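Local coordinates for glycosyl hydrolases family 2, sugar binding domain protein (Bacteroides uniformis str. 3978 T3 ii, PDB 6D1P) that is a gut-bacterial beta-glucuronidase of glycosyl hydrolase family 2, which probably hydrolyses O-glycosidic bonds to release glucuronic acid from its conjugates, at residues A[330-335]-A[366-371]. Sequence-based numbering, arbitrary orientation.
Sequences RHEDHA and YQQSGI. With NA (sodium ion), chain C.
Tyr366 OH accepts a hydrogen bond from the backbone N of Glu332 at 2.9 Å and shares another, of undecided direction, with His331 ND1 at 2.7 Å; a water is hydrogen-bonded to it as well. Gln368 spends both ends of its amide on Arg330: NE2 donates to the backbone O at 3.0 Å, while OE1 receives NH1 at 2.8 Å, the guanidinium plane standing 82° from the amide. A bend at chi3 (-61°) helps bring that NH1 round, and NH2 pairs with Glu349. Glu332 is modelled in two conformers; in the one described, OE2 takes the backbone N-H of Ser369 at 2.6 Å, almost straight (174°) and on the syn side of the carboxylate, OE1 forms a salt bridge with Arg192, and CG lies 3.7 Å from Gln368 CD as the two extended chains run past each other in opposite directions. Ser369 N-caps helix 370-379, its OG accepting from Ile371 N. Asp333, making no contact with 366-371, binds a sodium ion together with Asp580. Both segments are buried beta-alpha loops following neighbouring parallel strands, 321-329 and 360-362, at the C-terminal end of the TIM barrel, where active sites lie in this fold; they lead to helices 343-356 and 370-379.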
ATOM      1  N   ARG A 330     -14.387  16.884 -19.078  1.00 21.72           N
ATOM      2  CA  ARG A 330     -13.579  15.671 -19.023  1.00 21.78           C
ATOM      3  C   ARG A 330     -12.640  15.782 -17.832  1.00 21.72           C
ATOM      4  O   ARG A 330     -12.221  16.882 -17.458  1.00 22.37           O
ATOM      5  CB  ARG A 330     -12.763  15.451 -20.313  1.00 20.02           C
ATOM      6  CG  ARG A 330     -11.586  16.404 -20.445  1.00 22.87           C
ATOM      7  CD  ARG A 330     -10.741  16.164 -21.696  1.00 24.99           C
ATOM      8  NE  ARG A 330     -10.131  14.835 -21.738  1.00 23.22           N
ATOM      9  CZ  ARG A 330      -8.997  14.509 -21.125  1.00 22.72           C
ATOM     10  NH1 ARG A 330      -8.340  15.406 -20.409  1.00 21.40           N
ATOM     11  NH2 ARG A 330      -8.514  13.280 -21.236  1.00 23.91           N
ATOM     12  N   HIS A 331     -12.343  14.641 -17.217  1.00 24.00           N
ATOM     13  CA  HIS A 331     -11.325  14.548 -16.179  1.00 21.27           C
ATOM     14  C   HIS A 331     -10.067  13.959 -16.789  1.00 23.76           C
ATOM     15  O   HIS A 331     -10.110  13.320 -17.846  1.00 25.44           O
ATOM     16  CB  HIS A 331     -11.794  13.670 -15.013  1.00 21.14           C
ATOM     17  CG  HIS A 331     -12.331  14.436 -13.844  1.00 20.07           C
ATOM     18  ND1 HIS A 331     -11.579  15.358 -13.142  1.00 20.27           N
ATOM     19  CD2 HIS A 331     -13.544  14.402 -13.237  1.00 17.30           C
ATOM     20  CE1 HIS A 331     -12.309  15.872 -12.170  1.00 20.30           C
ATOM     21  NE2 HIS A 331     -13.503  15.308 -12.200  1.00 20.09           N
ATOM     22  N   GLU A 332      -8.930  14.177 -16.136  0.54 23.21           N
ATOM     23  CA  GLU A 332      -7.705  13.507 -16.574  0.54 23.27           C
ATOM     24  C   GLU A 332      -7.648  12.155 -15.865  0.54 24.54           C
ATOM     25  O   GLU A 332      -6.992  11.963 -14.836  0.54 23.64           O
ATOM     26  CB  GLU A 332      -6.483  14.387 -16.337  0.54 23.10           C
ATOM     27  CG  GLU A 332      -6.323  15.411 -17.481  0.54 22.96           C
ATOM     28  CD  GLU A 332      -4.999  16.150 -17.464  0.54 25.13           C
ATOM     29  OE1 GLU A 332      -4.286  16.081 -16.425  0.54 24.36           O
ATOM     30  OE2 GLU A 332      -4.680  16.799 -18.488  0.54 21.72           O
ATOM     31  N   ASP A 333      -8.375  11.207 -16.456  1.00 22.35           N
ATOM     32  CA  ASP A 333      -8.732   9.926 -15.872  1.00 23.13           C
ATOM     33  C   ASP A 333      -9.132   9.006 -17.020  1.00 26.53           C
ATOM     34  O   ASP A 333      -9.847   9.433 -17.937  1.00 26.77           O
ATOM     35  CB  ASP A 333      -9.897  10.098 -14.878  1.00 20.67           C
ATOM     36  CG  ASP A 333     -10.405   8.776 -14.310  1.00 21.79           C
ATOM     37  OD1 ASP A 333      -9.975   8.385 -13.210  1.00 23.27           O
ATOM     38  OD2 ASP A 333     -11.257   8.123 -14.947  1.00 26.37           O
ATOM     39  N   HIS A 334      -8.655   7.762 -16.982  1.00 22.13           N
ATOM     40  CA  HIS A 334      -9.042   6.784 -17.988  1.00 21.23           C
ATOM     41  C   HIS A 334      -8.776   5.383 -17.449  1.00 25.49           C
ATOM     42  O   HIS A 334      -7.908   5.188 -16.591  1.00 22.13           O
ATOM     43  CB  HIS A 334      -8.293   6.988 -19.307  1.00 21.62           C
ATOM     44  CG  HIS A 334      -8.905   6.246 -20.452  1.00 28.15           C
ATOM     45  ND1 HIS A 334      -9.788   6.837 -21.333  1.00 24.30           N
ATOM     46  CD2 HIS A 334      -8.805   4.948 -20.832  1.00 24.72           C
ATOM     47  CE1 HIS A 334     -10.180   5.944 -22.224  1.00 26.33           C
ATOM     48  NE2 HIS A 334      -9.601   4.788 -21.940  1.00 27.91           N
ATOM     49  N   ALA A 335      -9.539   4.420 -17.968  1.00 23.34           N
ATOM     50  CA  ALA A 335      -9.483   3.038 -17.500  1.00 24.70           C
ATOM     51  C   ALA A 335      -8.077   2.458 -17.615  1.00 25.18           C
ATOM     52  O   ALA A 335      -7.436   2.543 -18.664  1.00 21.71           O
ATOM     53  CB  ALA A 335     -10.464   2.181 -18.304  1.00 21.90           C
ATOM     54  N   TYR A 366      -9.055  21.634 -12.890  1.00 22.10           N
ATOM     55  CA  TYR A 366      -7.629  21.936 -12.843  1.00 20.83           C
ATOM     56  C   TYR A 366      -7.140  22.170 -14.269  1.00 21.82           C
ATOM     57  O   TYR A 366      -7.781  21.755 -15.243  1.00 21.67           O
ATOM     58  CB  TYR A 366      -6.845  20.796 -12.167  1.00 18.52           C
ATOM     59  CG  TYR A 366      -7.396  19.445 -12.554  1.00 21.46           C
ATOM     60  CD1 TYR A 366      -7.064  18.861 -13.774  1.00 19.64           C
ATOM     61  CD2 TYR A 366      -8.290  18.771 -11.723  1.00 22.56           C
ATOM     62  CE1 TYR A 366      -7.582  17.616 -14.143  1.00 22.28           C
ATOM     63  CE2 TYR A 366      -8.820  17.523 -12.076  1.00 22.72           C
ATOM     64  CZ  TYR A 366      -8.465  16.960 -13.297  1.00 24.65           C
ATOM     65  OH  TYR A 366      -8.993  15.753 -13.660  1.00 22.27           O
ATOM     66  N   GLN A 367      -6.016  22.869 -14.376  1.00 20.24           N
ATOM     67  CA  GLN A 367      -5.268  22.908 -15.623  1.00 22.33           C
ATOM     68  C   GLN A 367      -4.997  21.496 -16.132  1.00 23.89           C
ATOM     69  O   GLN A 367      -4.558  20.621 -15.375  1.00 24.57           O
ATOM     70  CB  GLN A 367      -3.948  23.652 -15.403  1.00 26.04           C
ATOM     71  CG  GLN A 367      -3.012  23.639 -16.597  1.00 25.76           C
ATOM     72  CD  GLN A 367      -1.784  24.512 -16.388  1.00 28.22           C
ATOM     73  OE1 GLN A 367      -1.695  25.282 -15.414  1.00 25.84           O
ATOM     74  NE2 GLN A 367      -0.824  24.397 -17.306  1.00 27.16           N
ATOM     75  N   GLN A 368      -5.252  21.270 -17.416  1.00 21.93           N
ATOM     76  CA  GLN A 368      -5.046  19.956 -18.011  1.00 24.31           C
ATOM     77  C   GLN A 368      -3.908  20.021 -19.019  1.00 24.82           C
ATOM     78  O   GLN A 368      -3.412  21.100 -19.346  1.00 27.28           O
ATOM     79  CB  GLN A 368      -6.346  19.433 -18.644  1.00 23.80           C
ATOM     80  CG  GLN A 368      -7.431  19.237 -17.600  1.00 22.26           C
ATOM     81  CD  GLN A 368      -8.551  18.317 -18.007  1.00 24.17           C
ATOM     82  OE1 GLN A 368      -8.642  17.876 -19.154  1.00 26.82           O
ATOM     83  NE2 GLN A 368      -9.421  18.012 -17.057  1.00 22.94           N
ATOM     84  N   SER A 369      -3.466  18.836 -19.465  1.00 26.83           N
ATOM     85  CA  SER A 369      -2.355  18.698 -20.412  1.00 26.91           C
ATOM     86  C   SER A 369      -2.465  19.654 -21.597  1.00 25.55           C
ATOM     87  O   SER A 369      -3.530  19.801 -22.195  1.00 23.38           O
ATOM     88  CB  SER A 369      -2.301  17.261 -20.941  1.00 25.73           C
ATOM     89  OG  SER A 369      -1.466  17.167 -22.079  1.00 25.99           O
ATOM     90  N   GLY A 370      -1.333  20.271 -21.952  1.00 27.65           N
ATOM     91  CA  GLY A 370      -1.271  21.104 -23.140  1.00 27.13           C
ATOM     92  C   GLY A 370      -1.733  20.389 -24.398  1.00 32.76           C
ATOM     93  O   GLY A 370      -2.199  21.041 -25.337  1.00 30.51           O
ATOM     94  N   ILE A 371      -1.623  19.054 -24.428  1.00 31.89           N
ATOM     95  CA  ILE A 371      -2.118  18.277 -25.560  1.00 30.38           C
ATOM     96  C   ILE A 371      -3.613  18.473 -25.723  1.00 28.31           C
ATOM     97  O   ILE A 371      -4.129  18.519 -26.847  1.00 30.47           O
ATOM     98  CB  ILE A 371      -1.762  16.789 -25.384  1.00 23.55           C
ATOM     99  CG1 ILE A 371      -0.253  16.643 -25.212  1.00 29.51           C
ATOM    100  CG2 ILE A 371      -2.223  15.985 -26.575  1.00 21.24           C
ATOM    101  CD1 ILE A 371       0.183  15.291 -24.729  1.00 29.47           C
TER
HETATM  102 NA    NA C 901     -12.718   9.050 -17.391  1.00 30.90          NA
HETATM  103  O   HOH W   1     -13.064  11.798 -17.875  1.00 22.60           O
HETATM  104  O   HOH W   2      -9.025  12.891 -12.552  1.00 22.80           O